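Side-chain contacts in uncharacterized protein PA2218 (Pseudomonas aeruginosa, PDB 2HDW), which is uncharacterised but adopts an alpha/beta hydrolase fold and probably acts as a hydrolase: residues G106-K109 with E110-S113; V145-P148 with D149-T152; E251-G254 with G255-Q258. All coordinates share one frame; numbering follows the deposited sequence.

Contact 1 of 3, residues G106-K109 with E110-S113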
loop_
_atom_site.group_PDB
_atom_site.type_symbol
_atom_site.label_atom_id
_atom_site.label_comp_id
_atom_site.label_asym_id
_atom_site.label_seq_id
_atom_site.Cartn_x
_atom_site.Cartn_y
_atom_site.Cartn_z
ATOM N N GLY A 106 4.073 5.138 1.425
ATOM C CA GLY A 106 4.899 5.942 2.309
ATOM C C GLY A 106 4.741 5.493 3.752
ATOM O O GLY A 106 5.220 6.149 4.682
ATOM N N ALA A 107 4.057 4.370 3.936
ATOM C CA ALA A 107 3.837 3.808 5.263
ATOM C C ALA A 107 4.569 2.475 5.329
ATOM O O ALA A 107 4.952 1.921 4.297
ATOM C CB ALA A 107 2.345 3.598 5.504
ATOM N N VAL A 108 4.773 1.967 6.538
ATOM C CA VAL A 108 5.445 0.685 6.712
ATOM C C VAL A 108 4.484 -0.353 7.280
ATOM O O VAL A 108 3.400 -0.013 7.772
ATOM C CB VAL A 108 6.672 0.803 7.645
ATOM C CG1 VAL A 108 7.745 1.635 6.970
ATOM C CG2 VAL A 108 6.263 1.434 8.979
ATOM N N LYS A 109 4.898 -1.613 7.218
ATOM C CA LYS A 109 4.092 -2.730 7.690
ATOM C C LYS A 109 3.638 -2.651 9.148
ATOM O O LYS A 109 2.660 -3.293 9.520
ATOM C CB LYS A 109 4.852 -4.041 7.468
ATOM C CG LYS A 109 6.152 -4.156 8.265
ATOM C CD LYS A 109 6.969 -5.356 7.803
ATOM C CE LYS A 109 8.200 -5.591 8.680
ATOM N NZ LYS A 109 9.087 -4.395 8.786
ATOM N N GLU A 110 4.338 -1.884 9.976
ATOM C CA GLU A 110 3.947 -1.779 11.379
ATOM C C GLU A 110 2.727 -0.875 11.561
ATOM O O GLU A 110 2.147 -0.804 12.646
ATOM C CB GLU A 110 5.111 -1.258 12.229
ATOM C CG GLU A 110 6.314 -2.206 12.315
ATOM C CD GLU A 110 7.172 -2.206 11.057
ATOM O OE1 GLU A 110 6.967 -1.340 10.175
ATOM O OE2 GLU A 110 8.072 -3.066 10.954
ATOM N N GLN A 111 2.339 -0.186 10.493
ATOM C CA GLN A 111 1.196 0.701 10.555
ATOM C C GLN A 111 -0.077 0.009 10.046
ATOM O O GLN A 111 -0.301 -1.163 10.352
ATOM C CB GLN A 111 1.522 2.002 9.798
ATOM C CG GLN A 111 2.669 2.772 10.478
ATOM C CD GLN A 111 3.248 3.901 9.641
ATOM O OE1 GLN A 111 3.574 3.719 8.464
ATOM N NE2 GLN A 111 3.402 5.073 10.254
ATOM N N SER A 112 -0.894 0.713 9.272
ATOM C CA SER A 112 -2.158 0.168 8.780
ATOM C C SER A 112 -2.166 -1.218 8.120
ATOM O O SER A 112 -3.031 -2.041 8.437
ATOM C CB SER A 112 -2.822 1.171 7.835
ATOM O OG SER A 112 -4.172 0.807 7.588
ATOM N N SER A 113 -1.241 -1.487 7.202
ATOM C CA SER A 113 -1.233 -2.792 6.542
ATOM C C SER A 113 -1.092 -3.923 7.560
ATOM O O SER A 113 -1.717 -4.976 7.427
ATOM C CB SER A 113 -0.114 -2.876 5.490
ATOM O OG SER A 113 1.168 -2.645 6.051
HETATM O O HOH W 1 0.766 0.532 6.701
#

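Contact 2 of 3, residues V145-P148 with D149-T152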
loop_
_atom_site.group_PDB
_atom_site.type_symbol
_atom_site.label_atom_id
_atom_site.label_comp_id
_atom_site.label_asym_id
_atom_site.label_seq_id
_atom_site.Cartn_x
_atom_site.Cartn_y
_atom_site.Cartn_z
ATOM N N VAL A 145 13.047 5.673 -2.131
ATOM C CA VAL A 145 12.814 6.084 -3.506
ATOM C C VAL A 145 11.657 5.168 -3.914
ATOM O O VAL A 145 11.503 4.090 -3.341
ATOM C CB VAL A 145 14.060 5.862 -4.406
ATOM C CG1 VAL A 145 14.437 4.403 -4.442
ATOM C CG2 VAL A 145 13.779 6.378 -5.815
ATOM N N ALA A 146 10.823 5.594 -4.856
ATOM C CA ALA A 146 9.689 4.767 -5.273
ATOM C C ALA A 146 9.506 4.768 -6.784
ATOM O O ALA A 146 10.093 5.581 -7.487
ATOM C CB ALA A 146 8.406 5.251 -4.596
ATOM N N SER A 147 8.670 3.855 -7.269
ATOM C CA SER A 147 8.404 3.722 -8.700
ATOM C C SER A 147 7.110 2.937 -8.890
ATOM O O SER A 147 6.875 1.952 -8.196
ATOM C CB SER A 147 9.572 2.991 -9.365
ATOM O OG SER A 147 9.157 2.231 -10.483
ATOM N N PRO A 148 6.248 3.367 -9.827
ATOM C CA PRO A 148 5.000 2.618 -10.017
ATOM C C PRO A 148 5.271 1.213 -10.536
ATOM O O PRO A 148 4.532 0.272 -10.232
ATOM C CB PRO A 148 4.231 3.477 -11.017
ATOM C CG PRO A 148 5.321 4.109 -11.825
ATOM C CD PRO A 148 6.333 4.497 -10.769
ATOM N N ASP A 149 6.343 1.077 -11.308
ATOM C CA ASP A 149 6.728 -0.215 -11.883
ATOM C C ASP A 149 7.253 -1.142 -10.789
ATOM O O ASP A 149 6.712 -2.226 -10.562
ATOM C CB ASP A 149 7.811 -0.008 -12.948
ATOM C CG ASP A 149 8.133 -1.277 -13.728
ATOM O OD1 ASP A 149 8.058 -2.377 -13.151
ATOM O OD2 ASP A 149 8.489 -1.172 -14.923
ATOM N N ILE A 150 8.306 -0.701 -10.104
ATOM C CA ILE A 150 8.913 -1.495 -9.047
ATOM C C ILE A 150 7.932 -1.812 -7.922
ATOM O O ILE A 150 7.913 -2.925 -7.401
ATOM C CB ILE A 150 10.147 -0.780 -8.450
ATOM C CG1 ILE A 150 11.220 -0.606 -9.531
ATOM C CG2 ILE A 150 10.709 -1.587 -7.276
ATOM C CD1 ILE A 150 12.485 0.121 -9.050
ATOM N N ASN A 151 7.107 -0.839 -7.551
ATOM C CA ASN A 151 6.149 -1.064 -6.479
ATOM C C ASN A 151 5.059 -2.042 -6.908
ATOM O O ASN A 151 4.591 -2.855 -6.105
ATOM C CB ASN A 151 5.561 0.273 -6.008
ATOM C CG ASN A 151 6.564 1.085 -5.191
ATOM O OD1 ASN A 151 7.493 0.525 -4.602
ATOM N ND2 ASN A 151 6.376 2.397 -5.138
ATOM N N THR A 152 4.655 -1.982 -8.172
ATOM C CA THR A 152 3.652 -2.928 -8.646
ATOM C C THR A 152 4.290 -4.316 -8.531
ATOM O O THR A 152 3.651 -5.272 -8.097
ATOM C CB THR A 152 3.247 -2.625 -10.104
ATOM O OG1 THR A 152 2.499 -1.401 -10.139
ATOM C CG2 THR A 152 2.402 -3.752 -10.676
#

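Contact 3 of 3, residues E251-G254 with G255-Q258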
loop_
_atom_site.group_PDB
_atom_site.type_symbol
_atom_site.label_atom_id
_atom_site.label_comp_id
_atom_site.label_asym_id
_atom_site.label_seq_id
_atom_site.Cartn_x
_atom_site.Cartn_y
_atom_site.Cartn_z
ATOM N N GLU A 251 4.258 17.644 8.628
ATOM C CA GLU A 251 4.558 18.586 9.695
ATOM C C GLU A 251 3.625 19.763 9.431
ATOM O O GLU A 251 3.625 20.328 8.339
ATOM C CB GLU A 251 6.024 19.026 9.640
ATOM C CG GLU A 251 6.999 17.857 9.716
ATOM C CD GLU A 251 8.310 18.211 10.399
ATOM O OE1 GLU A 251 8.942 19.222 10.010
ATOM O OE2 GLU A 251 8.708 17.465 11.325
ATOM N N LEU A 252 2.817 20.119 10.423
ATOM C CA LEU A 252 1.863 21.204 10.253
ATOM C C LEU A 252 2.450 22.589 10.523
ATOM O O LEU A 252 3.151 22.801 11.507
ATOM C CB LEU A 252 0.646 20.955 11.144
ATOM C CG LEU A 252 -0.046 19.606 10.900
ATOM C CD1 LEU A 252 -1.140 19.401 11.929
ATOM C CD2 LEU A 252 -0.621 19.565 9.488
ATOM N N LYS A 253 2.154 23.525 9.628
ATOM C CA LYS A 253 2.644 24.893 9.744
ATOM C C LYS A 253 1.470 25.825 10.010
ATOM O O LYS A 253 1.652 26.987 10.379
ATOM C CB LYS A 253 3.352 25.299 8.449
ATOM C CG LYS A 253 4.486 24.360 8.068
ATOM C CD LYS A 253 5.130 24.738 6.747
ATOM C CE LYS A 253 6.242 23.756 6.387
ATOM N NZ LYS A 253 6.893 24.083 5.083
ATOM N N GLY A 254 0.266 25.293 9.830
ATOM C CA GLY A 254 -0.938 26.073 10.038
ATOM C C GLY A 254 -1.570 26.382 8.696
ATOM O O GLY A 254 -0.867 26.613 7.715
ATOM N N GLY A 255 -2.896 26.376 8.645
ATOM C CA GLY A 255 -3.579 26.673 7.401
ATOM C C GLY A 255 -3.792 25.478 6.490
ATOM O O GLY A 255 -4.340 25.627 5.395
ATOM N N GLU A 256 -3.371 24.296 6.933
ATOM C CA GLU A 256 -3.530 23.084 6.134
ATOM C C GLU A 256 -4.966 22.585 6.161
ATOM O O GLU A 256 -5.663 22.729 7.166
ATOM C CB GLU A 256 -2.604 21.968 6.636
ATOM C CG GLU A 256 -1.133 22.216 6.373
ATOM C CD GLU A 256 -0.413 22.832 7.553
ATOM O OE1 GLU A 256 -1.090 23.346 8.472
ATOM O OE2 GLU A 256 0.837 22.805 7.553
ATOM N N ALA A 257 -5.399 21.995 5.053
ATOM C CA ALA A 257 -6.749 21.457 4.957
ATOM C C ALA A 257 -6.896 20.342 5.983
ATOM O O ALA A 257 -5.905 19.747 6.406
ATOM C CB ALA A 257 -6.998 20.918 3.557
ATOM N N GLN A 258 -8.133 20.054 6.370
ATOM C CA GLN A 258 -8.403 19.020 7.360
ATOM C C GLN A 258 -7.800 17.654 7.045
ATOM O O GLN A 258 -7.292 16.981 7.946
ATOM C CB GLN A 258 -9.913 18.864 7.567
ATOM C CG GLN A 258 -10.280 17.930 8.713
ATOM C CD GLN A 258 -9.782 18.431 10.069
ATOM O OE1 GLN A 258 -10.069 19.560 10.470
ATOM N NE2 GLN A 258 -9.042 17.586 10.780
#

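Contact 1 of 3, residues G106-K109 with E110-S113
K109 and E110 run side by side and point the same way, and their ends close into a salt bridge, K109 NZ lying 2.7 Å from E110 OE2. The ammonium group reaches the syn side of that oxygen but stands 25° out of the carboxylate plane. Two bends bring the ends together: the lysine chain stays extended until a last kink (chi4 -55°), whereas the glutamate folds at chi2 (76°). K109 NZ is shared with D131 and E137, and E110 OE2 with R276, so this buried pair belongs to a five-residue charge network. The other glutamate oxygen turns to V108, whose CG2 is 3.1 Å from E110 OE1. V108-Q111 forms a type I beta turn, closed by Q111 N to V108 O at 2.9 Å; it leads from the loop after strand 96-102 into helix 112-122 of the alpha/beta hydrolase fold, with Q111 as N-cap residue. The Q111 side chain, extended beyond CG, crosses V108 obliquely and returns to the backbone, where V108 N donates to Q111 OE1 at 2.9 Å in a nearly straight bond. A107 CB lies 3.2 Å from the same oxygen, while Q111 NE2 donates to G272 O. A water donates to V108 O and accepts from S113 N, each at 2.9 Å, bridging the turn to the first helical turn.

Contact 2 of 3, residues V145-P148 with D149-T152
S147 caps the start of helix 148-164 through its hydroxyl: I150 N donates to S147 OG at 3.1 Å with a nearly straight N-H...O angle of 167°, and D149 N adds a weak bond to the same oxygen, bent to 122°. This is an N-cap, in which one side-chain oxygen serves two amides of the first turn. Helical backbone bonding follows at once, N151 N to S147 O at 2.9 Å and T152 N to P148 O at 3.1 Å. T152 OG1 sits 2.6 Å from P148 O, with OG1 anti to the T152 carbonyl carbon (chi1 -70°), and is also hydrogen-bonded to N187. D149 swings its carboxylate away from the cap to Y77. Outward from the capping bonds, I150 CG1 passes 3.6 Å from S147 OG, its CB 3.9 Å from S147 CB, so the isoleucine flanks the capping serine. The P148 ring, at the first helical position, reaches S291 and F292 of helix 289-292. A146 and N151 also touch F292, while N151 and T152 rest on M184 of helix 180-191; the helix start is thus packed against both helices, downstream of the loop from strand 126-130.

Contact 3 of 3, residues E251-G254 with G255-Q258
Hydrogen bonding across the loop comes from the carboxylate of E256, which turns back to two successive backbone amides. K253 N donates to E256 OE2 at 2.6 Å along an almost straight line (172°), OE2 accepting with its syn lone pair. G254 N donates to E256 OE1 at 2.7 Å, but less directly: the N-H...O angle is 134°, and the nitrogen stands 23° out of the carboxylate plane on the syn side. One oxygen per amide fixes the rotation of the carboxylate, and the glutamate gets there by a bend at chi2. A negative group facing two N-H dipoles would probably be stabilised in its charged form. These bonds tie together a short part of the exposed loop between helix 220-240 and helix 258-267, inside the region related to X-Pro dipeptidyl-peptidases. G254 and G255 form its bend, both with positive phi, at backbone angles where a CB would be jammed against the preceding carbonyl oxygen; A257 then takes the N-cap position of helix 258-267. Van der Waals contact is slighter. L252 crosses E256 at a slant, its CD2 3.8 Å from E256 CD, and L252 CA approaches E256 OE2 to 3.3 Å. K253 CB lies 3.7 Å from E256 OE2. The opposite charges of K253 and E256 may attract weakly, the lysine chain, extended beyond CG, carrying NZ to 6.7 Å from E256 OE2 without contact.

Overall arrangement
Contacts 1, 2 and 3 follow one another in series along the chain, and none touches another. Contacts 1 and 2 lie nearest, with centres 16 Å apart and nearest atoms about 7 Å apart; each occurs where a loop after a strand of the central sheet enters a helix. Contact 3 is peripheral, its centre 24 Å from that of the chain, against 8 Å for contact 1 and 11 Å for contact 2. Although 23 Å from contact 1 between centres and about 12 Å between nearest atoms, it is connected to it through helix 258-267: residues 255-258 lead into that helix, whose far end supplies Y266 and Y267 against A107, Q111 and S112.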